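Long-range contacts in alpha-Amylase (Thermotoga maritima, PDB 2B5D), which is an alpha-amylase by name and carries a glycosyl hydrolase family 57 region together with a C-terminal region of the branching-enzyme type: residues Q71-I82 with F110-R118; E83-R91 with A103-E111. One frame throughout, in Å; residues are numbered along the deposited sequence.

In the fold
Contact 1 (71-82 with 110-118) and contact 2 (83-91 with 103-111) are two consecutive parts of one antiparallel pair of helices, 68-91 and 97-119, within the family 57 region. Contact 2 lies nearer the turn of this helical hairpin and is nested inside contact 1; their centres are about 13 Å apart. Phe110 and Glu111 belong to both. The helices draw together toward the turn: the short axes approach to 10.0 Å in contact 1 and to 8.6 Å in contact 2, where Ala85 and Ala103 face the opposite helix. The centres of contacts 1 and 2 lie about 21 and 29 Å from the centre of the chain.

Contact 1 of 2, residues Q71-I82 with F110-R118; sequences QEKYERHMEKLI and FEKILNVFR
Leu114 fits as a knob into the hole formed by Glu75, Met78, Glu79 and Ile82. Its CB lies 4.2 Å from CB of Met78, and CG presses closer to that same Met78 CB, at 3.3 Å, tighter than usual for two carbons. At the tip the branches part: CD1 reaches CD1 of Ile82 at 3.7 Å, while CD2 meets CG of Glu75 and also lies against one face of the Arg118 guanidinium. Farther along, Leu81 places CD2 over the centre of the Phe110 ring in a CH-pi contact, 3.7 Å from the centroid. Tyr74, its CG anti to the backbone N (chi1 177°), lays CD1 over the centre of one face of the Phe117 ring, the side chains running in opposite directions and the planes 49° apart; its hydroxyl is hydrogen-bonded to Thr35 of helix 27-47. Arg118 joins two glutamates one helical turn apart. NH2 meets Glu75 OE1 at 2.6 Å in a salt bridge whose hydrogen bond is weak and bent (128°), and NH1 meets Glu79 OE1 at 2.7 Å. A buried apolar seam is thus bordered by an ionic network in which one arginine probably offsets the mutual repulsion of two carboxylates.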
loop_
_atom_site.group_PDB
_atom_site.type_symbol
_atom_site.label_atom_id
_atom_site.label_comp_id
_atom_site.label_asym_id
_atom_site.label_seq_id
_atom_site.Cartn_x
_atom_site.Cartn_y
_atom_site.Cartn_z
ATOM N N GLN A 71 -1.836 -4.652 33.596
ATOM C CA GLN A 71 -2.927 -4.809 34.548
ATOM C C GLN A 71 -3.633 -3.469 34.828
ATOM O O GLN A 71 -4.871 -3.412 34.912
ATOM C CB GLN A 71 -2.410 -5.428 35.848
ATOM C CG GLN A 71 -1.534 -6.659 35.653
ATOM C CD GLN A 71 -0.921 -7.174 36.950
ATOM O OE1 GLN A 71 -0.391 -8.289 36.996
ATOM N NE2 GLN A 71 -0.994 -6.369 38.009
ATOM N N GLU A 72 -2.833 -2.405 34.973
ATOM C CA GLU A 72 -3.332 -1.029 35.134
ATOM C C GLU A 72 -4.131 -0.556 33.913
ATOM O O GLU A 72 -5.255 -0.071 34.061
ATOM C CB GLU A 72 -2.177 -0.070 35.461
ATOM C CG GLU A 72 -1.762 -0.137 36.935
ATOM C CD GLU A 72 -0.446 0.578 37.274
ATOM O OE1 GLU A 72 -0.004 0.414 38.437
ATOM O OE2 GLU A 72 0.141 1.288 36.413
ATOM N N LYS A 73 -3.563 -0.731 32.721
ATOM C CA LYS A 73 -4.280 -0.474 31.464
ATOM C C LYS A 73 -5.566 -1.302 31.299
ATOM O O LYS A 73 -6.560 -0.799 30.771
ATOM C CB LYS A 73 -3.355 -0.652 30.255
ATOM C CG LYS A 73 -2.390 0.497 30.064
ATOM C CD LYS A 73 -1.024 0.052 29.498
ATOM C CE LYS A 73 0.120 1.069 29.817
ATOM N NZ LYS A 73 0.064 1.687 31.196
ATOM N N TYR A 74 -5.566 -2.551 31.762
ATOM C CA TYR A 74 -6.768 -3.382 31.655
ATOM C C TYR A 74 -7.879 -2.875 32.563
ATOM O O TYR A 74 -9.043 -2.878 32.178
ATOM C CB TYR A 74 -6.478 -4.872 31.953
ATOM C CG TYR A 74 -7.729 -5.730 31.916
ATOM C CD1 TYR A 74 -8.384 -6.086 33.092
ATOM C CD2 TYR A 74 -8.273 -6.148 30.701
ATOM C CE1 TYR A 74 -9.542 -6.860 33.063
ATOM C CE2 TYR A 74 -9.419 -6.908 30.660
ATOM C CZ TYR A 74 -10.047 -7.264 31.839
ATOM O OH TYR A 74 -11.181 -8.015 31.791
ATOM N N GLU A 75 -7.497 -2.467 33.772
ATOM C CA GLU A 75 -8.415 -1.961 34.788
ATOM C C GLU A 75 -9.138 -0.705 34.269
ATOM O O GLU A 75 -10.361 -0.563 34.406
ATOM C CB GLU A 75 -7.612 -1.631 36.036
ATOM C CG GLU A 75 -8.179 -2.234 37.299
ATOM C CD GLU A 75 -7.134 -2.393 38.416
ATOM O OE1 GLU A 75 -7.155 -1.558 39.351
ATOM O OE2 GLU A 75 -6.304 -3.347 38.373
ATOM N N ARG A 76 -8.362 0.175 33.637
ATOM C CA ARG A 76 -8.852 1.395 33.012
ATOM C C ARG A 76 -9.693 1.096 31.756
ATOM O O ARG A 76 -10.702 1.774 31.491
ATOM C CB ARG A 76 -7.660 2.340 32.758
ATOM C CG ARG A 76 -7.610 3.087 31.423
ATOM C CD ARG A 76 -6.531 4.188 31.447
ATOM N NE ARG A 76 -5.398 3.840 32.309
ATOM C CZ ARG A 76 -4.154 3.598 31.878
ATOM N NH1 ARG A 76 -3.868 3.681 30.570
ATOM N NH2 ARG A 76 -3.192 3.282 32.754
ATOM N N HIS A 77 -9.315 0.060 31.008
ATOM C CA HIS A 77 -10.139 -0.409 29.892
ATOM C C HIS A 77 -11.476 -0.977 30.388
ATOM O O HIS A 77 -12.531 -0.748 29.803
ATOM C CB HIS A 77 -9.377 -1.448 29.080
ATOM C CG HIS A 77 -10.250 -2.304 28.219
ATOM N ND1 HIS A 77 -10.498 -2.015 26.894
ATOM C CD2 HIS A 77 -10.922 -3.450 28.487
ATOM C CE1 HIS A 77 -11.292 -2.943 26.384
ATOM N NE2 HIS A 77 -11.565 -3.825 27.330
ATOM N N MET A 78 -11.435 -1.711 31.484
ATOM C CA MET A 78 -12.657 -2.304 32.005
ATOM C C MET A 78 -13.668 -1.273 32.526
ATOM O O MET A 78 -14.888 -1.463 32.393
ATOM C CB MET A 78 -12.335 -3.389 33.038
ATOM C CG MET A 78 -11.912 -4.704 32.386
ATOM S SD MET A 78 -13.044 -5.283 31.056
ATOM C CE MET A 78 -14.426 -5.913 32.022
ATOM N N GLU A 79 -13.147 -0.183 33.092
ATOM C CA GLU A 79 -13.979 0.935 33.574
ATOM C C GLU A 79 -14.597 1.741 32.431
ATOM O O GLU A 79 -15.797 2.023 32.441
ATOM C CB GLU A 79 -13.186 1.832 34.518
ATOM C CG GLU A 79 -13.237 1.359 35.960
ATOM C CD GLU A 79 -11.978 1.739 36.728
ATOM O OE1 GLU A 79 -11.812 1.255 37.880
ATOM O OE2 GLU A 79 -11.149 2.516 36.175
ATOM N N LYS A 80 -13.775 2.084 31.442
ATOM C CA LYS A 80 -14.266 2.659 30.193
ATOM C C LYS A 80 -15.442 1.824 29.664
ATOM O O LYS A 80 -16.475 2.362 29.257
ATOM C CB LYS A 80 -13.125 2.702 29.176
ATOM C CG LYS A 80 -13.158 3.860 28.204
ATOM C CD LYS A 80 -11.729 4.379 27.977
ATOM C CE LYS A 80 -11.634 5.459 26.886
ATOM N NZ LYS A 80 -11.498 4.897 25.496
ATOM N N LEU A 81 -15.290 0.503 29.720
ATOM C CA LEU A 81 -16.293 -0.415 29.219
ATOM C C LEU A 81 -17.551 -0.497 30.092
ATOM O O LEU A 81 -18.652 -0.548 29.549
ATOM C CB LEU A 81 -15.675 -1.805 28.961
ATOM C CG LEU A 81 -16.528 -2.928 28.359
ATOM C CD1 LEU A 81 -17.116 -2.568 26.969
ATOM C CD2 LEU A 81 -15.758 -4.256 28.315
ATOM N N ILE A 82 -17.399 -0.524 31.420
ATOM C CA ILE A 82 -18.564 -0.453 32.347
ATOM C C ILE A 82 -19.320 0.899 32.272
ATOM O O ILE A 82 -20.549 0.959 32.469
ATOM C CB ILE A 82 -18.172 -0.692 33.821
ATOM C CG1 ILE A 82 -17.674 -2.128 34.026
ATOM C CG2 ILE A 82 -19.367 -0.367 34.762
ATOM C CD1 ILE A 82 -16.872 -2.349 35.329
ATOM N N PHE A 110 -19.622 -7.386 33.100
ATOM C CA PHE A 110 -18.364 -6.635 33.117
ATOM C C PHE A 110 -17.959 -6.228 34.514
ATOM O O PHE A 110 -16.759 -6.184 34.808
ATOM C CB PHE A 110 -18.405 -5.397 32.230
ATOM C CG PHE A 110 -18.622 -5.690 30.787
ATOM C CD1 PHE A 110 -18.297 -6.936 30.249
ATOM C CD2 PHE A 110 -19.137 -4.714 29.945
ATOM C CE1 PHE A 110 -18.507 -7.203 28.925
ATOM C CE2 PHE A 110 -19.343 -4.979 28.600
ATOM C CZ PHE A 110 -19.030 -6.229 28.096
ATOM N N GLU A 111 -18.938 -5.920 35.365
ATOM C CA GLU A 111 -18.631 -5.561 36.748
ATOM C C GLU A 111 -18.023 -6.766 37.447
ATOM O O GLU A 111 -16.945 -6.664 38.042
ATOM C CB GLU A 111 -19.869 -5.061 37.505
ATOM C CG GLU A 111 -20.112 -3.553 37.408
ATOM C CD GLU A 111 -21.383 -3.093 38.137
ATOM O OE1 GLU A 111 -21.850 -3.809 39.070
ATOM O OE2 GLU A 111 -21.916 -2.009 37.765
ATOM N N LYS A 112 -18.716 -7.905 37.346
ATOM C CA LYS A 112 -18.236 -9.200 37.838
ATOM C C LYS A 112 -16.799 -9.527 37.426
ATOM O O LYS A 112 -15.982 -9.923 38.261
ATOM C CB LYS A 112 -19.175 -10.316 37.380
ATOM C CG LYS A 112 -20.046 -10.908 38.479
ATOM C CD LYS A 112 -19.323 -12.053 39.224
ATOM C CE LYS A 112 -18.291 -11.537 40.276
ATOM N NZ LYS A 112 -17.486 -12.638 40.925
ATOM N N ILE A 113 -16.507 -9.350 36.136
ATOM C CA ILE A 113 -15.189 -9.634 35.578
ATOM C C ILE A 113 -14.085 -8.784 36.207
ATOM O O ILE A 113 -13.089 -9.326 36.684
ATOM C CB ILE A 113 -15.215 -9.552 34.024
ATOM C CG1 ILE A 113 -15.801 -10.853 33.474
ATOM C CG2 ILE A 113 -13.819 -9.285 33.422
ATOM C CD1 ILE A 113 -16.432 -10.692 32.148
ATOM N N LEU A 114 -14.280 -7.465 36.230
ATOM C CA LEU A 114 -13.287 -6.524 36.781
ATOM C C LEU A 114 -13.075 -6.771 38.267
ATOM O O LEU A 114 -11.976 -6.555 38.787
ATOM C CB LEU A 114 -13.735 -5.077 36.572
ATOM C CG LEU A 114 -12.723 -3.970 36.268
ATOM C CD1 LEU A 114 -13.357 -2.615 36.578
ATOM C CD2 LEU A 114 -11.377 -4.108 36.976
ATOM N N ASN A 115 -14.141 -7.236 38.920
ATOM C CA ASN A 115 -14.140 -7.631 40.320
ATOM C C ASN A 115 -13.334 -8.883 40.612
ATOM O O ASN A 115 -12.680 -8.962 41.656
ATOM C CB ASN A 115 -15.559 -7.891 40.772
ATOM C CG ASN A 115 -15.840 -7.293 42.110
ATOM O OD1 ASN A 115 -16.211 -6.115 42.199
ATOM N ND2 ASN A 115 -15.656 -8.083 43.173
ATOM N N VAL A 116 -13.411 -9.872 39.718
ATOM C CA VAL A 116 -12.545 -11.051 39.808
ATOM C C VAL A 116 -11.095 -10.627 39.627
ATOM O O VAL A 116 -10.220 -11.062 40.358
ATOM C CB VAL A 116 -12.926 -12.146 38.778
ATOM C CG1 VAL A 116 -11.831 -13.212 38.660
ATOM C CG2 VAL A 116 -14.272 -12.786 39.141
ATOM N N PHE A 117 -10.854 -9.761 38.652
ATOM C CA PHE A 117 -9.526 -9.244 38.376
ATOM C C PHE A 117 -8.933 -8.570 39.610
ATOM O O PHE A 117 -7.732 -8.686 39.871
ATOM C CB PHE A 117 -9.604 -8.259 37.223
ATOM C CG PHE A 117 -8.276 -7.774 36.742
ATOM C CD1 PHE A 117 -7.791 -6.537 37.139
ATOM C CD2 PHE A 117 -7.527 -8.531 35.854
ATOM C CE1 PHE A 117 -6.568 -6.068 36.673
ATOM C CE2 PHE A 117 -6.302 -8.069 35.389
ATOM C CZ PHE A 117 -5.823 -6.836 35.802
ATOM N N ARG A 118 -9.795 -7.879 40.361
ATOM C CA ARG A 118 -9.413 -7.208 41.599
ATOM C C ARG A 118 -9.191 -8.203 42.736
ATOM O O ARG A 118 -8.208 -8.068 43.451
ATOM C CB ARG A 118 -10.435 -6.132 41.988
ATOM C CG ARG A 118 -10.446 -4.928 41.039
ATOM C CD ARG A 118 -11.241 -3.763 41.616
ATOM N NE ARG A 118 -11.653 -2.790 40.601
ATOM C CZ ARG A 118 -10.830 -1.938 39.990
ATOM N NH1 ARG A 118 -11.298 -1.083 39.088
ATOM N NH2 ARG A 118 -9.539 -1.941 40.276
#

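Contact 2 of 2, residues E83-R91 with A103-E111; sequences ELANKEVER and AKFYREHFE
With CG1 of Val89 between the backbone N and the carbonyl carbon (chi1 55°) and the Arg107 chain bent at chi2 and chi3 (67° at the latter), both valine methyls meet the arginine. CG1 lies 3.6 Å from Arg107 NE, and CG2 comes within 3.3 Å of NH2, obliquely to the guanidinium. CG2 also touches CD of Lys104 at 3.6 Å, the two side chains crossing at about a right angle, so the aliphatic part of the lysine extends the apolar surface around the valine. One turn earlier, Ala85 directs CB at the opposing backbone, 3.8 Å from CA of Arg107, and more loosely at the Phe110 ring. Ala103 answers from the other helix, its CB 4.0 Å from CA of Val89. These small residues let the backbones come close, with CA atoms 5.1 Å apart at both Ala85-Arg107 and Val89-Ala103. Glu88 turns its carboxylate outside the pair, to a salt bridge with Arg269 and a hydrogen bond with Tyr291, while Tyr106 OH is bonded to the Lys290 carbonyl. The two segments, antiparallel at 157°, lie beside short helices 265-268 and 271-274, which touch Leu84, Glu88 and Arg91 of helix 68-91.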
loop_
_atom_site.group_PDB
_atom_site.type_symbol
_atom_site.label_atom_id
_atom_site.label_comp_id
_atom_site.label_asym_id
_atom_site.label_seq_id
_atom_site.Cartn_x
_atom_site.Cartn_y
_atom_site.Cartn_z
ATOM N N GLU A 83 -18.567 1.971 32.006
ATOM C CA GLU A 83 -19.146 3.282 31.706
ATOM C C GLU A 83 -20.004 3.206 30.439
ATOM O O GLU A 83 -21.144 3.674 30.437
ATOM C CB GLU A 83 -18.044 4.335 31.562
ATOM C CG GLU A 83 -18.530 5.787 31.487
ATOM C CD GLU A 83 -17.511 6.696 30.795
ATOM O OE1 GLU A 83 -16.800 7.439 31.502
ATOM O OE2 GLU A 83 -17.392 6.635 29.548
ATOM N N LEU A 84 -19.465 2.602 29.376
ATOM C CA LEU A 84 -20.226 2.381 28.139
ATOM C C LEU A 84 -21.429 1.491 28.398
ATOM O O LEU A 84 -22.498 1.691 27.809
ATOM C CB LEU A 84 -19.372 1.735 27.052
ATOM C CG LEU A 84 -19.671 1.977 25.564
ATOM C CD1 LEU A 84 -19.172 0.812 24.749
ATOM C CD2 LEU A 84 -21.131 2.245 25.237
ATOM N N ALA A 85 -21.257 0.513 29.280
ATOM C CA ALA A 85 -22.339 -0.414 29.592
ATOM C C ALA A 85 -23.533 0.352 30.146
ATOM O O ALA A 85 -24.668 0.129 29.720
ATOM C CB ALA A 85 -21.873 -1.484 30.573
ATOM N N ASN A 86 -23.253 1.263 31.081
ATOM C CA ASN A 86 -24.261 2.160 31.656
ATOM C C ASN A 86 -24.959 3.121 30.680
ATOM O O ASN A 86 -26.198 3.223 30.673
ATOM C CB ASN A 86 -23.671 2.912 32.839
ATOM C CG ASN A 86 -23.906 2.187 34.147
ATOM O OD1 ASN A 86 -22.992 2.054 34.968
ATOM N ND2 ASN A 86 -25.141 1.703 34.348
ATOM N N LYS A 87 -24.164 3.806 29.858
ATOM C CA LYS A 87 -24.679 4.610 28.755
ATOM C C LYS A 87 -25.642 3.786 27.912
ATOM O O LYS A 87 -26.593 4.320 27.328
ATOM C CB LYS A 87 -23.536 5.058 27.850
ATOM C CG LYS A 87 -23.063 6.497 27.970
ATOM C CD LYS A 87 -22.321 6.864 26.680
ATOM C CE LYS A 87 -21.869 8.327 26.613
ATOM N NZ LYS A 87 -20.459 8.552 27.077
ATOM N N GLU A 88 -25.381 2.480 27.851
ATOM C CA GLU A 88 -26.111 1.596 26.971
ATOM C C GLU A 88 -27.402 1.103 27.589
ATOM O O GLU A 88 -28.399 0.947 26.876
ATOM C CB GLU A 88 -25.225 0.438 26.496
ATOM C CG GLU A 88 -24.419 0.754 25.223
ATOM C CD GLU A 88 -25.277 0.847 23.947
ATOM O OE1 GLU A 88 -26.202 0.027 23.782
ATOM O OE2 GLU A 88 -25.025 1.728 23.088
ATOM N N VAL A 89 -27.400 0.883 28.907
ATOM C CA VAL A 89 -28.628 0.487 29.602
ATOM C C VAL A 89 -29.742 1.565 29.542
ATOM O O VAL A 89 -30.924 1.221 29.484
ATOM C CB VAL A 89 -28.387 -0.059 31.051
ATOM C CG1 VAL A 89 -27.628 0.920 31.890
ATOM C CG2 VAL A 89 -29.719 -0.386 31.737
ATOM N N GLU A 90 -29.362 2.848 29.530
ATOM C CA GLU A 90 -30.337 3.940 29.331
ATOM C C GLU A 90 -30.764 4.116 27.872
ATOM O O GLU A 90 -31.961 4.113 27.582
ATOM C CB GLU A 90 -29.852 5.278 29.929
ATOM C CG GLU A 90 -30.466 5.629 31.298
ATOM C CD GLU A 90 -31.819 6.355 31.207
ATOM O OE1 GLU A 90 -32.067 7.240 32.062
ATOM O OE2 GLU A 90 -32.629 6.053 30.294
ATOM N N ARG A 91 -29.794 4.248 26.966
ATOM C CA ARG A 91 -30.061 4.392 25.528
ATOM C C ARG A 91 -30.893 3.240 24.952
ATOM O O ARG A 91 -31.557 3.410 23.932
ATOM C CB ARG A 91 -28.736 4.571 24.759
ATOM C CG ARG A 91 -28.799 4.487 23.205
ATOM C CD ARG A 91 -28.993 5.847 22.508
ATOM N NE ARG A 91 -28.005 6.098 21.437
ATOM C CZ ARG A 91 -28.179 5.859 20.128
ATOM N NH1 ARG A 91 -29.320 5.340 19.679
ATOM N NH2 ARG A 91 -27.203 6.136 19.256
ATOM N N ALA A 103 -28.130 -5.318 27.474
ATOM C CA ALA A 103 -27.320 -4.198 27.957
ATOM C C ALA A 103 -27.145 -4.261 29.465
ATOM O O ALA A 103 -26.134 -3.829 29.997
ATOM C CB ALA A 103 -27.931 -2.874 27.545
ATOM N N LYS A 104 -28.134 -4.822 30.148
ATOM C CA LYS A 104 -28.082 -4.944 31.604
ATOM C C LYS A 104 -27.290 -6.194 32.005
ATOM O O LYS A 104 -26.602 -6.195 33.041
ATOM C CB LYS A 104 -29.500 -4.959 32.194
ATOM C CG LYS A 104 -30.451 -4.074 31.395
ATOM C CD LYS A 104 -31.572 -3.461 32.210
ATOM C CE LYS A 104 -32.470 -4.497 32.833
ATOM N NZ LYS A 104 -32.069 -4.563 34.252
ATOM N N PHE A 105 -27.398 -7.246 31.180
ATOM C CA PHE A 105 -26.548 -8.417 31.333
ATOM C C PHE A 105 -25.085 -7.976 31.248
ATOM O O PHE A 105 -24.284 -8.327 32.116
ATOM C CB PHE A 105 -26.844 -9.505 30.295
ATOM C CG PHE A 105 -25.796 -10.609 30.269
ATOM C CD1 PHE A 105 -24.600 -10.445 29.555
ATOM C CD2 PHE A 105 -25.987 -11.790 30.985
ATOM C CE1 PHE A 105 -23.626 -11.441 29.547
ATOM C CE2 PHE A 105 -25.015 -12.799 30.971
ATOM C CZ PHE A 105 -23.834 -12.621 30.243
ATOM N N TYR A 106 -24.779 -7.184 30.216
ATOM C CA TYR A 106 -23.430 -6.665 29.954
ATOM C C TYR A 106 -22.838 -5.821 31.066
ATOM O O TYR A 106 -21.653 -5.950 31.368
ATOM C CB TYR A 106 -23.393 -5.886 28.639
ATOM C CG TYR A 106 -23.301 -6.758 27.421
ATOM C CD1 TYR A 106 -24.137 -6.552 26.329
ATOM C CD2 TYR A 106 -22.385 -7.809 27.366
ATOM C CE1 TYR A 106 -24.059 -7.361 25.195
ATOM C CE2 TYR A 106 -22.299 -8.618 26.250
ATOM C CZ TYR A 106 -23.131 -8.391 25.162
ATOM O OH TYR A 106 -23.019 -9.198 24.053
ATOM N N ARG A 107 -23.668 -4.966 31.671
ATOM C CA ARG A 107 -23.277 -4.177 32.844
ATOM C C ARG A 107 -22.908 -5.058 34.040
ATOM O O ARG A 107 -21.836 -4.889 34.626
ATOM C CB ARG A 107 -24.349 -3.131 33.198
ATOM C CG ARG A 107 -24.436 -2.790 34.693
ATOM C CD ARG A 107 -24.858 -1.343 35.009
ATOM N NE ARG A 107 -26.245 -1.013 34.632
ATOM C CZ ARG A 107 -27.341 -1.595 35.127
ATOM N NH1 ARG A 107 -27.247 -2.585 36.010
ATOM N NH2 ARG A 107 -28.541 -1.207 34.713
ATOM N N GLU A 108 -23.782 -5.997 34.395
ATOM C CA GLU A 108 -23.534 -6.879 35.544
ATOM C C GLU A 108 -22.284 -7.745 35.301
ATOM O O GLU A 108 -21.396 -7.832 36.164
ATOM C CB GLU A 108 -24.781 -7.750 35.881
ATOM C CG GLU A 108 -24.892 -8.175 37.379
ATOM C CD GLU A 108 -25.894 -9.338 37.643
ATOM O OE1 GLU A 108 -25.523 -10.335 38.328
ATOM O OE2 GLU A 108 -27.056 -9.258 37.171
ATOM N N HIS A 109 -22.217 -8.348 34.113
ATOM C CA HIS A 109 -21.113 -9.221 33.706
ATOM C C HIS A 109 -19.739 -8.548 33.742
ATOM O O HIS A 109 -18.801 -9.071 34.358
ATOM C CB HIS A 109 -21.394 -9.775 32.317
ATOM C CG HIS A 109 -20.510 -10.915 31.930
ATOM N ND1 HIS A 109 -19.769 -10.919 30.766
ATOM C CD2 HIS A 109 -20.246 -12.087 32.551
ATOM C CE1 HIS A 109 -19.104 -12.056 30.676
ATOM N NE2 HIS A 109 -19.368 -12.777 31.751
ATOM N N PHE A 110 -19.622 -7.386 33.100
ATOM C CA PHE A 110 -18.364 -6.635 33.117
ATOM C C PHE A 110 -17.959 -6.228 34.514
ATOM O O PHE A 110 -16.759 -6.184 34.808
ATOM C CB PHE A 110 -18.405 -5.397 32.230
ATOM C CG PHE A 110 -18.622 -5.690 30.787
ATOM C CD1 PHE A 110 -18.297 -6.936 30.249
ATOM C CD2 PHE A 110 -19.137 -4.714 29.945
ATOM C CE1 PHE A 110 -18.507 -7.203 28.925
ATOM C CE2 PHE A 110 -19.343 -4.979 28.600
ATOM C CZ PHE A 110 -19.030 -6.229 28.096
ATOM N N GLU A 111 -18.938 -5.920 35.365
ATOM C CA GLU A 111 -18.631 -5.561 36.748
ATOM C C GLU A 111 -18.023 -6.766 37.447
ATOM O O GLU A 111 -16.945 -6.664 38.042
ATOM C CB GLU A 111 -19.869 -5.061 37.505
ATOM C CG GLU A 111 -20.112 -3.553 37.408
ATOM C CD GLU A 111 -21.383 -3.093 38.137
ATOM O OE1 GLU A 111 -21.850 -3.809 39.070
ATOM O OE2 GLU A 111 -21.916 -2.009 37.765
#